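Local coordinates for protein PKS (PDB 5YDA) that probably transfers acyl building blocks to an acyl carrier protein, as the broadly selective acyltransferase domain of the splenocin polyketide synthase SpnD, at residues Ala223-Leu228 against Asp347-Thr352; Leu115-Gly120 against Val177-Leu182; Val147-Pro150 against Ser154-Arg157. All blocks are in the same frame, centred on the assembly; numbering follows the deposited sequence.

Contact 1: residues Ala223-Leu228 against Asp347-Thr352; sequences AERIRL and DHTRRT
Arg225 reaches from helix 215-231 across to Thr349 on helix 342-350, and the two side chains run past each other in opposite directions. The two helices are well separated here, the CA of Arg225 lying 8.9 Å from the CA of Thr349, and an arginine extended from CG to NE spans the gap. CG stands anti to the backbone N (chi1 179°), and the chain stays straight as far as NE. That nitrogen of Arg225 donates to Thr349 OG1 at 3.1 Å, with an N-H...O angle of 160°. The hydroxyl lies at the edge of the guanidinium, only 11° out of its plane, while NH2 of Arg225 passes the same OG1 at 3.5 Å. NH2 itself is also hydrogen-bonded to Ser200 OG, in the GxSxG sequence that fits the nucleophile elbow of acyltransferases. In relatives an arginine placed like this pairs with the carboxylate of a malonyl-type substrate; the position of Arg225 is consistent with that role, and Thr349 would then be a second-shell residue, its bond to NE helping to hold the guanidinium in position. His348 comes up obliquely on the NH2 side, its CE1 4.3 Å from Arg225 NH2, while its NE2 is bonded to Asn328. Phe309 and Tyr204 touch both Arg225 and Thr349 in a buried setting.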
ATOM      1  N   ALA A 223      15.213   4.748  -9.240  1.00 21.29           N
ATOM      2  CA  ALA A 223      15.474   6.178  -9.377  1.00 22.59           C
ATOM      3  C   ALA A 223      15.679   6.571 -10.837  1.00 26.04           C
ATOM      4  O   ALA A 223      15.130   7.578 -11.294  1.00 27.26           O
ATOM      5  CB  ALA A 223      16.682   6.589  -8.536  1.00 20.81           C
ATOM      6  N   GLU A 224      16.474   5.795 -11.590  1.00 21.38           N
ATOM      7  CA  GLU A 224      16.681   6.143 -12.995  1.00 20.95           C
ATOM      8  C   GLU A 224      15.436   5.853 -13.831  1.00 23.14           C
ATOM      9  O   GLU A 224      15.202   6.516 -14.847  1.00 24.65           O
ATOM     10  CB  GLU A 224      17.896   5.397 -13.581  1.00 25.73           C
ATOM     11  CG  GLU A 224      19.225   5.557 -12.799  1.00 26.92           C
ATOM     12  CD  GLU A 224      19.694   7.021 -12.621  1.00 32.14           C
ATOM     13  OE1 GLU A 224      20.552   7.272 -11.726  1.00 31.61           O
ATOM     14  OE2 GLU A 224      19.229   7.911 -13.372  1.00 30.37           O
ATOM     15  N   ARG A 225      14.633   4.865 -13.440  1.00 19.68           N
ATOM     16  CA  ARG A 225      13.366   4.650 -14.125  1.00 24.53           C
ATOM     17  C   ARG A 225      12.508   5.910 -14.057  1.00 24.21           C
ATOM     18  O   ARG A 225      11.972   6.371 -15.072  1.00 22.15           O
ATOM     19  CB  ARG A 225      12.643   3.454 -13.507  1.00 17.37           C
ATOM     20  CG  ARG A 225      11.304   3.174 -14.127  1.00 21.83           C
ATOM     21  CD  ARG A 225      10.660   1.987 -13.437  1.00 25.08           C
ATOM     22  NE  ARG A 225       9.374   1.645 -14.020  1.00 29.87           N
ATOM     23  CZ  ARG A 225       8.211   2.161 -13.631  1.00 28.57           C
ATOM     24  NH1 ARG A 225       8.172   3.041 -12.645  1.00 25.24           N
ATOM     25  NH2 ARG A 225       7.081   1.780 -14.227  1.00 27.74           N
ATOM     26  N   ILE A 226      12.436   6.515 -12.871  1.00 22.99           N
ATOM     27  CA  ILE A 226      11.652   7.730 -12.671  1.00 23.19           C
ATOM     28  C   ILE A 226      12.183   8.864 -13.536  1.00 26.98           C
ATOM     29  O   ILE A 226      11.413   9.565 -14.203  1.00 28.42           O
ATOM     30  CB  ILE A 226      11.649   8.100 -11.178  1.00 25.22           C
ATOM     31  CG1 ILE A 226      10.867   7.045 -10.386  1.00 19.04           C
ATOM     32  CG2 ILE A 226      11.139   9.516 -10.963  1.00 25.02           C
ATOM     33  CD1 ILE A 226      11.209   7.007  -8.912  1.00 19.49           C
ATOM     34  N   ARG A 227      13.508   9.060 -13.552  1.00 25.12           N
ATOM     35  CA  ARG A 227      14.070  10.146 -14.359  1.00 26.07           C
ATOM     36  C   ARG A 227      13.818   9.928 -15.843  1.00 24.15           C
ATOM     37  O   ARG A 227      13.526  10.883 -16.573  1.00 25.11           O
ATOM     38  CB  ARG A 227      15.573  10.292 -14.114  1.00 26.58           C
ATOM     39  CG  ARG A 227      15.939  10.679 -12.701  1.00 25.41           C
ATOM     40  CD  ARG A 227      17.445  10.778 -12.576  1.00 25.16           C
ATOM     41  NE  ARG A 227      17.816  11.397 -11.312  1.00 27.45           N
ATOM     42  CZ  ARG A 227      18.627  10.842 -10.430  1.00 29.78           C
ATOM     43  NH1 ARG A 227      19.161   9.651 -10.683  1.00 26.15           N
ATOM     44  NH2 ARG A 227      18.915  11.482  -9.311  1.00 30.60           N
ATOM     45  N   LEU A 228      13.938   8.681 -16.312  1.00 20.81           N
ATOM     46  CA  LEU A 228      13.689   8.393 -17.725  1.00 25.92           C
ATOM     47  C   LEU A 228      12.218   8.605 -18.091  1.00 28.98           C
ATOM     48  O   LEU A 228      11.909   9.113 -19.175  1.00 29.22           O
ATOM     49  CB  LEU A 228      14.132   6.971 -18.067  1.00 23.33           C
ATOM     50  CG  LEU A 228      15.660   6.758 -18.061  1.00 31.32           C
ATOM     51  CD1 LEU A 228      16.006   5.284 -18.197  1.00 25.92           C
ATOM     52  CD2 LEU A 228      16.343   7.569 -19.175  1.00 27.24           C
ATOM     53  N   ASP A 347       8.894  -4.672 -20.749  1.00 25.93           N
ATOM     54  CA  ASP A 347       7.478  -4.689 -21.117  1.00 27.82           C
ATOM     55  C   ASP A 347       6.609  -4.097 -20.015  1.00 30.37           C
ATOM     56  O   ASP A 347       5.623  -3.402 -20.291  1.00 28.55           O
ATOM     57  CB  ASP A 347       7.016  -6.120 -21.410  1.00 29.57           C
ATOM     58  CG  ASP A 347       7.539  -6.648 -22.724  1.00 35.74           C
ATOM     59  OD1 ASP A 347       7.931  -5.835 -23.588  1.00 38.45           O
ATOM     60  OD2 ASP A 347       7.549  -7.883 -22.893  1.00 43.91           O
ATOM     61  N   HIS A 348       6.943  -4.390 -18.757  1.00 27.64           N
ATOM     62  CA  HIS A 348       6.148  -3.887 -17.650  1.00 28.89           C
ATOM     63  C   HIS A 348       6.021  -2.369 -17.709  1.00 29.51           C
ATOM     64  O   HIS A 348       4.935  -1.822 -17.484  1.00 27.91           O
ATOM     65  CB  HIS A 348       6.762  -4.323 -16.319  1.00 25.49           C
ATOM     66  CG  HIS A 348       6.095  -3.701 -15.138  1.00 28.82           C
ATOM     67  ND1 HIS A 348       6.600  -2.586 -14.504  1.00 25.71           N
ATOM     68  CD2 HIS A 348       4.939  -4.008 -14.502  1.00 25.52           C
ATOM     69  CE1 HIS A 348       5.787  -2.240 -13.520  1.00 25.17           C
ATOM     70  NE2 HIS A 348       4.774  -3.090 -13.495  1.00 22.71           N
ATOM     71  N   THR A 349       7.115  -1.680 -18.058  1.00 26.13           N
ATOM     72  CA  THR A 349       7.138  -0.224 -18.117  1.00 25.51           C
ATOM     73  C   THR A 349       6.458   0.319 -19.371  1.00 26.89           C
ATOM     74  O   THR A 349       5.905   1.428 -19.344  1.00 26.60           O
ATOM     75  CB  THR A 349       8.595   0.253 -18.015  1.00 30.29           C
ATOM     76  OG1 THR A 349       9.023   0.136 -16.649  1.00 35.13           O
ATOM     77  CG2 THR A 349       8.792   1.707 -18.502  1.00 20.57           C
ATOM     78  N   ARG A 350       6.450  -0.447 -20.461  1.00 25.36           N
ATOM     79  CA  ARG A 350       5.826   0.019 -21.694  1.00 29.48           C
ATOM     80  C   ARG A 350       4.328  -0.283 -21.754  1.00 27.03           C
ATOM     81  O   ARG A 350       3.565   0.500 -22.327  1.00 24.11           O
ATOM     82  CB  ARG A 350       6.530  -0.614 -22.899  1.00 27.72           C
ATOM     83  CG  ARG A 350       5.856  -0.363 -24.235  1.00 26.86           C
ATOM     84  CD  ARG A 350       5.844   1.108 -24.587  1.00 30.98           C
ATOM     85  NE  ARG A 350       5.133   1.363 -25.838  1.00 34.34           N
ATOM     86  CZ  ARG A 350       3.804   1.346 -25.977  1.00 36.56           C
ATOM     87  NH1 ARG A 350       3.008   1.075 -24.945  1.00 29.88           N
ATOM     88  NH2 ARG A 350       3.266   1.592 -27.161  1.00 29.41           N
ATOM     89  N   ARG A 351       3.892  -1.384 -21.169  1.00 25.63           N
ATOM     90  CA  ARG A 351       2.574  -1.931 -21.439  1.00 25.05           C
ATOM     91  C   ARG A 351       1.566  -1.562 -20.357  1.00 28.85           C
ATOM     92  O   ARG A 351       1.907  -1.134 -19.246  1.00 25.89           O
ATOM     93  CB  ARG A 351       2.659  -3.452 -21.592  1.00 23.07           C
ATOM     94  CG  ARG A 351       3.319  -3.839 -22.932  1.00 30.93           C
ATOM     95  CD  ARG A 351       3.449  -5.330 -23.137  1.00 41.41           C
ATOM     96  NE  ARG A 351       2.196  -6.065 -22.950  1.00 50.16           N
ATOM     97  CZ  ARG A 351       2.123  -7.396 -22.933  1.00 54.36           C
ATOM     98  NH1 ARG A 351       3.230  -8.118 -23.099  1.00 48.71           N
ATOM     99  NH2 ARG A 351       0.958  -8.011 -22.748  1.00 50.01           N
ATOM    100  N   THR A 352       0.302  -1.731 -20.722  1.00 27.66           N
ATOM    101  CA  THR A 352      -0.812  -1.407 -19.855  1.00 24.84           C
ATOM    102  C   THR A 352      -0.669  -2.075 -18.496  1.00 22.84           C
ATOM    103  O   THR A 352      -0.350  -3.265 -18.398  1.00 23.69           O
ATOM    104  CB  THR A 352      -2.113  -1.849 -20.534  1.00 29.69           C
ATOM    105  OG1 THR A 352      -2.186  -1.254 -21.843  1.00 27.00           O
ATOM    106  CG2 THR A 352      -3.340  -1.432 -19.691  1.00 22.87           C
TER

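Contact 2: residues Leu115-Gly120 against Val177-Leu182; sequences LLPGGG and VTEYAL
This is a buried carboxyl-to-backbone contact, in which Glu179 of helix 169-188 meets Leu116 and Pro117 where strand 112-116 of the central mixed sheet gives way to a glycine-rich loop. The backbones are closest at Leu116 and Glu179, whose CA atoms lie 6.9 Å apart. Glu179 points at the strand end and is extended beyond CG (chi2 -177°), which carries its carboxyl group up to the chain turn. Glu179 OE2 sits 2.6 Å from Pro117 O, a separation short enough to suggest that the acid may be protonated here, away from bulk solvent. The other oxygen, OE1, is 3.4 Å from Pro117 O and has its hydrogen-bond partner in Thr205 OG1 of helix 201-210. Carbon atoms of Pro117 and Leu116 pack against the carboxyl oxygens: the proline and glutamate side chains run past each other in opposite directions, with Pro117 CD 3.4 Å from Glu179 OE2. On the other oxygen, Leu116 CB lies 3.9 Å from Glu179 OE1. Strand 112-116 is flanked in the sheet by 195-198 and 369-372, to which Leu116 and Leu115 respectively are joined by backbone bonds. Helix 201-210, which follows the putative nucleophile elbow, contacts both segments: the Leu116 side chain packs on Thr205 and Ala206, and Tyr180 of helix 169-188 rests on Cys208 and Leu209.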
ATOM      1  N   LEU A 115      -0.832  -4.751  -0.940  1.00 18.56           N
ATOM      2  CA  LEU A 115      -1.098  -3.942  -2.129  1.00 19.58           C
ATOM      3  C   LEU A 115      -0.211  -2.697  -2.080  1.00 21.27           C
ATOM      4  O   LEU A 115      -0.287  -1.915  -1.124  1.00 19.35           O
ATOM      5  CB  LEU A 115      -2.577  -3.549  -2.212  1.00 16.16           C
ATOM      6  CG  LEU A 115      -3.610  -4.579  -2.739  1.00 27.53           C
ATOM      7  CD1 LEU A 115      -3.461  -5.965  -2.104  1.00 21.50           C
ATOM      8  CD2 LEU A 115      -5.049  -4.079  -2.543  1.00 23.52           C
ATOM      9  N   LEU A 116       0.601  -2.499  -3.122  1.00 18.85           N
ATOM     10  CA  LEU A 116       1.645  -1.474  -3.132  1.00 19.46           C
ATOM     11  C   LEU A 116       1.319  -0.377  -4.139  1.00 22.64           C
ATOM     12  O   LEU A 116       1.400  -0.625  -5.352  1.00 22.43           O
ATOM     13  CB  LEU A 116       2.998  -2.101  -3.473  1.00 19.98           C
ATOM     14  CG  LEU A 116       3.764  -3.049  -2.536  1.00 23.38           C
ATOM     15  CD1 LEU A 116       3.911  -2.510  -1.091  1.00 17.37           C
ATOM     16  CD2 LEU A 116       3.222  -4.447  -2.570  1.00 21.58           C
ATOM     17  N   PRO A 117       0.973   0.837  -3.708  1.00 20.56           N
ATOM     18  CA  PRO A 117       0.535   1.865  -4.663  1.00 21.15           C
ATOM     19  C   PRO A 117       1.666   2.389  -5.531  1.00 21.88           C
ATOM     20  O   PRO A 117       2.855   2.218  -5.248  1.00 20.90           O
ATOM     21  CB  PRO A 117      -0.042   2.979  -3.774  1.00 21.79           C
ATOM     22  CG  PRO A 117       0.252   2.594  -2.376  1.00 24.89           C
ATOM     23  CD  PRO A 117       0.549   1.132  -2.332  1.00 19.14           C
ATOM     24  N   GLY A 118       1.272   3.075  -6.597  1.00 23.25           N
ATOM     25  CA  GLY A 118       2.245   3.526  -7.570  1.00 24.58           C
ATOM     26  C   GLY A 118       1.912   4.902  -7.037  1.00 30.77           C
ATOM     27  O   GLY A 118       1.074   5.030  -6.141  1.00 35.07           O
ATOM     28  N   GLY A 119       2.508   5.956  -7.562  1.00 28.06           N
ATOM     29  CA  GLY A 119       2.226   7.210  -6.874  1.00 31.22           C
ATOM     30  C   GLY A 119       0.957   8.021  -7.010  1.00 32.82           C
ATOM     31  O   GLY A 119       0.024   7.624  -7.727  1.00 27.14           O
ATOM     32  N   GLY A 120       0.901   9.136  -6.294  1.00 26.09           N
ATOM     33  CA  GLY A 120      -0.283   9.964  -6.285  1.00 28.30           C
ATOM     34  C   GLY A 120      -0.684  10.313  -4.872  1.00 33.68           C
ATOM     35  O   GLY A 120      -1.405  11.288  -4.652  1.00 39.85           O
ATOM     36  N   VAL A 177      10.487   4.052  -0.762  1.00 18.52           N
ATOM     37  CA  VAL A 177      11.123   3.645   0.485  1.00 17.52           C
ATOM     38  C   VAL A 177      10.099   3.554   1.605  1.00 17.20           C
ATOM     39  O   VAL A 177      10.173   2.656   2.461  1.00 18.33           O
ATOM     40  CB  VAL A 177      12.280   4.604   0.827  1.00 19.56           C
ATOM     41  CG1 VAL A 177      12.792   4.380   2.250  1.00 17.24           C
ATOM     42  CG2 VAL A 177      13.401   4.415  -0.189  1.00 14.97           C
ATOM     43  N   THR A 178       9.107   4.451   1.609  1.00 20.00           N
ATOM     44  CA  THR A 178       8.040   4.351   2.607  1.00 17.04           C
ATOM     45  C   THR A 178       7.315   3.017   2.504  1.00 15.75           C
ATOM     46  O   THR A 178       7.077   2.346   3.515  1.00 16.09           O
ATOM     47  CB  THR A 178       7.040   5.510   2.458  1.00 20.36           C
ATOM     48  OG1 THR A 178       7.708   6.765   2.662  1.00 17.84           O
ATOM     49  CG2 THR A 178       5.902   5.360   3.471  1.00 14.96           C
ATOM     50  N   GLU A 179       6.943   2.617   1.290  1.00 16.76           N
ATOM     51  CA  GLU A 179       6.307   1.317   1.092  1.00 18.60           C
ATOM     52  C   GLU A 179       7.198   0.197   1.620  1.00 20.59           C
ATOM     53  O   GLU A 179       6.751  -0.688   2.361  1.00 17.80           O
ATOM     54  CB  GLU A 179       6.047   1.112  -0.393  1.00 18.25           C
ATOM     55  CG  GLU A 179       4.965   2.044  -0.885  1.00 20.57           C
ATOM     56  CD  GLU A 179       4.605   1.849  -2.370  1.00 23.99           C
ATOM     57  OE1 GLU A 179       5.238   1.039  -3.069  1.00 21.12           O
ATOM     58  OE2 GLU A 179       3.655   2.494  -2.838  1.00 23.33           O
ATOM     59  N   TYR A 180       8.479   0.224   1.231  1.00 18.67           N
ATOM     60  CA  TYR A 180       9.370  -0.860   1.610  1.00 17.41           C
ATOM     61  C   TYR A 180       9.524  -0.908   3.124  1.00 23.57           C
ATOM     62  O   TYR A 180       9.375  -1.976   3.734  1.00 22.76           O
ATOM     63  CB  TYR A 180      10.715  -0.695   0.901  1.00 23.78           C
ATOM     64  CG  TYR A 180      11.613  -1.883   1.155  1.00 27.70           C
ATOM     65  CD1 TYR A 180      11.327  -3.124   0.593  1.00 22.07           C
ATOM     66  CD2 TYR A 180      12.732  -1.769   1.978  1.00 25.15           C
ATOM     67  CE1 TYR A 180      12.137  -4.224   0.848  1.00 31.03           C
ATOM     68  CE2 TYR A 180      13.547  -2.852   2.234  1.00 24.44           C
ATOM     69  CZ  TYR A 180      13.241  -4.081   1.671  1.00 32.07           C
ATOM     70  OH  TYR A 180      14.036  -5.172   1.917  1.00 32.24           O
ATOM     71  N   ALA A 181       9.768   0.254   3.755  1.00 18.28           N
ATOM     72  CA  ALA A 181       9.959   0.284   5.206  1.00 17.55           C
ATOM     73  C   ALA A 181       8.700  -0.156   5.944  1.00 20.69           C
ATOM     74  O   ALA A 181       8.771  -0.888   6.944  1.00 22.64           O
ATOM     75  CB  ALA A 181      10.371   1.692   5.644  1.00 16.87           C
ATOM     76  N   LEU A 182       7.533   0.283   5.462  1.00 19.91           N
ATOM     77  CA  LEU A 182       6.266  -0.105   6.071  1.00 20.07           C
ATOM     78  C   LEU A 182       6.017  -1.604   5.924  1.00 18.74           C
ATOM     79  O   LEU A 182       5.595  -2.272   6.871  1.00 22.36           O
ATOM     80  CB  LEU A 182       5.140   0.713   5.433  1.00 21.36           C
ATOM     81  CG  LEU A 182       3.748   0.721   6.054  1.00 27.96           C
ATOM     82  CD1 LEU A 182       3.834   0.766   7.573  1.00 23.44           C
ATOM     83  CD2 LEU A 182       3.084   1.967   5.517  1.00 25.63           C
TER

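Contact 3: residues Val147-Pro150 against Ser154-Arg157; sequences VLRP and SDLR
Two successive helices, 135-152 and 156-161, are joined here by a tight turn with an N-cap, and a salt-bridge network centred on Asp155 bridges it to Arg149. Asp155 occupies the N-cap position before helix 156-161. The carboxylate, its CG trans to the backbone N (chi1 -172°), turns to the start of the helix, and Asp155 OD2 accepts from Arg157 N at 2.9 Å, a capping bond. The same OD2 takes a second donor, Arg157 NE, on its syn lone pair and within 3° of the guanidinium plane, while Arg157 NH2 binds Asp155 OD1 at 2.7 Å; this side-on grip by two nitrogens fixes the rotation of the carboxylate. Arg149 arrives from the preceding helix with a chain bent at chi3, its NH1 forming a salt bridge to Asp155 OD1 at 2.8 Å. Its guanidinium stands nearly perpendicular to the carboxylate, the planes 80° apart, and one face is covered near its rim by Asp155 CA. Two arginines thus share one acid, and Arg157 NH1 has a further salt bridge to Asp142. On the buried side of the turn the leucines meet, Leu148 and Leu156 both also packing on Met173 of helix 169-188. The backbones come close as well, Arg149 CA lying 3.7 Å from Ser154 O. Between the leucines, Leu148 CD1 touches Leu156 CD2 at 3.8 Å.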
ATOM      1  N   VAL A 147      22.062   4.007   0.894  1.00 26.12           N
ATOM      2  CA  VAL A 147      22.304   3.361  -0.390  1.00 25.53           C
ATOM      3  C   VAL A 147      22.012   4.310  -1.542  1.00 30.29           C
ATOM      4  O   VAL A 147      22.704   4.280  -2.565  1.00 30.99           O
ATOM      5  CB  VAL A 147      21.477   2.068  -0.503  1.00 28.52           C
ATOM      6  CG1 VAL A 147      21.502   1.544  -1.938  1.00 26.20           C
ATOM      7  CG2 VAL A 147      22.018   1.016   0.456  1.00 25.88           C
ATOM      8  N   LEU A 148      21.016   5.194  -1.383  1.00 30.86           N
ATOM      9  CA  LEU A 148      20.502   6.018  -2.477  1.00 27.93           C
ATOM     10  C   LEU A 148      21.295   7.294  -2.730  1.00 30.44           C
ATOM     11  O   LEU A 148      21.103   7.923  -3.776  1.00 32.81           O
ATOM     12  CB  LEU A 148      19.063   6.442  -2.180  1.00 29.22           C
ATOM     13  CG  LEU A 148      17.885   5.887  -2.952  1.00 29.39           C
ATOM     14  CD1 LEU A 148      16.677   6.637  -2.471  1.00 28.29           C
ATOM     15  CD2 LEU A 148      18.045   6.054  -4.452  1.00 24.90           C
ATOM     16  N   ARG A 149      22.126   7.726  -1.793  1.00 31.88           N
ATOM     17  CA  ARG A 149      22.763   9.033  -1.944  1.00 36.43           C
ATOM     18  C   ARG A 149      23.529   9.201  -3.251  1.00 35.20           C
ATOM     19  O   ARG A 149      23.395  10.272  -3.873  1.00 42.10           O
ATOM     20  CB  ARG A 149      23.681   9.313  -0.743  1.00 32.63           C
ATOM     21  CG  ARG A 149      24.128  10.774  -0.698  1.00 42.25           C
ATOM     22  CD  ARG A 149      24.985  11.078   0.521  1.00 55.88           C
ATOM     23  NE  ARG A 149      24.266  10.930   1.785  1.00 60.27           N
ATOM     24  CZ  ARG A 149      23.842  11.953   2.518  1.00 52.07           C
ATOM     25  NH1 ARG A 149      23.214  11.705   3.663  1.00 47.43           N
ATOM     26  NH2 ARG A 149      24.056  13.211   2.139  1.00 44.39           N
ATOM     27  N   PRO A 150      24.327   8.239  -3.727  1.00 37.58           N
ATOM     28  CA  PRO A 150      25.034   8.473  -4.997  1.00 33.85           C
ATOM     29  C   PRO A 150      24.109   8.583  -6.202  1.00 36.24           C
ATOM     30  O   PRO A 150      24.377   9.388  -7.107  1.00 37.82           O
ATOM     31  CB  PRO A 150      25.985   7.271  -5.111  1.00 28.28           C
ATOM     32  CG  PRO A 150      25.482   6.261  -4.132  1.00 38.33           C
ATOM     33  CD  PRO A 150      24.797   7.013  -3.047  1.00 35.49           C
ATOM     34  N   SER A 154      21.182  13.338  -3.001  1.00 36.40           N
ATOM     35  CA  SER A 154      20.791  13.993  -1.761  1.00 35.43           C
ATOM     36  C   SER A 154      20.409  12.915  -0.766  1.00 29.81           C
ATOM     37  O   SER A 154      20.386  11.724  -1.089  1.00 33.52           O
ATOM     38  CB  SER A 154      19.630  14.975  -1.968  1.00 32.49           C
ATOM     39  OG  SER A 154      18.495  14.316  -2.508  1.00 30.70           O
ATOM     40  N   ASP A 155      20.117  13.354   0.454  1.00 31.46           N
ATOM     41  CA  ASP A 155      19.670  12.470   1.524  1.00 29.36           C
ATOM     42  C   ASP A 155      18.154  12.372   1.417  1.00 27.80           C
ATOM     43  O   ASP A 155      17.450  13.370   1.594  1.00 27.57           O
ATOM     44  CB  ASP A 155      20.112  13.008   2.889  1.00 24.75           C
ATOM     45  CG  ASP A 155      19.853  12.032   4.024  1.00 28.09           C
ATOM     46  OD1 ASP A 155      20.694  11.953   4.948  1.00 35.73           O
ATOM     47  OD2 ASP A 155      18.815  11.336   4.013  1.00 26.05           O
ATOM     48  N   LEU A 156      17.657  11.172   1.113  1.00 26.03           N
ATOM     49  CA  LEU A 156      16.224  10.980   0.924  1.00 23.90           C
ATOM     50  C   LEU A 156      15.413  11.445   2.133  1.00 26.58           C
ATOM     51  O   LEU A 156      14.268  11.889   1.978  1.00 25.02           O
ATOM     52  CB  LEU A 156      15.933   9.513   0.625  1.00 21.73           C
ATOM     53  CG  LEU A 156      14.471   9.231   0.254  1.00 23.81           C
ATOM     54  CD1 LEU A 156      14.094   9.897  -1.061  1.00 18.70           C
ATOM     55  CD2 LEU A 156      14.205   7.753   0.197  1.00 16.51           C
ATOM     56  N   ARG A 157      15.980  11.375   3.340  1.00 23.93           N
ATOM     57  CA  ARG A 157      15.197  11.749   4.518  1.00 29.38           C
ATOM     58  C   ARG A 157      14.815  13.225   4.518  1.00 29.02           C
ATOM     59  O   ARG A 157      13.789  13.590   5.106  1.00 27.19           O
ATOM     60  CB  ARG A 157      15.957  11.360   5.778  1.00 23.00           C
ATOM     61  CG  ARG A 157      15.967   9.842   5.917  1.00 26.75           C
ATOM     62  CD  ARG A 157      17.086   9.329   6.781  1.00 24.57           C
ATOM     63  NE  ARG A 157      18.395   9.687   6.248  1.00 22.72           N
ATOM     64  CZ  ARG A 157      19.535   9.199   6.730  1.00 26.95           C
ATOM     65  NH1 ARG A 157      19.506   8.348   7.758  1.00 24.42           N
ATOM     66  NH2 ARG A 157      20.692   9.572   6.199  1.00 24.19           N
TER

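In the fold
Running from the N terminus, residues 115-120 of contact 2 come first and wait for helix 169-188 to complete the pairing, closing a largely helical excursion of 56 residues. Within that excursion lies contact 3, a local closure across three residues that joins helix 135-152 to helix 156-161. The two touch where Val177 CG2 meets Leu156 CD2 at 3.5 Å, so helix 156-161 packs on helix 169-188, which contact 2 in turn joins to the end of strand 112-116. Contact 1 opens only afterwards, in series, and closes a longer excursion, 118 residues, that includes the four-stranded antiparallel sheet; it ties helix 215-231 to helix 342-350. Its centre lies about 16 Å from that of contact 2.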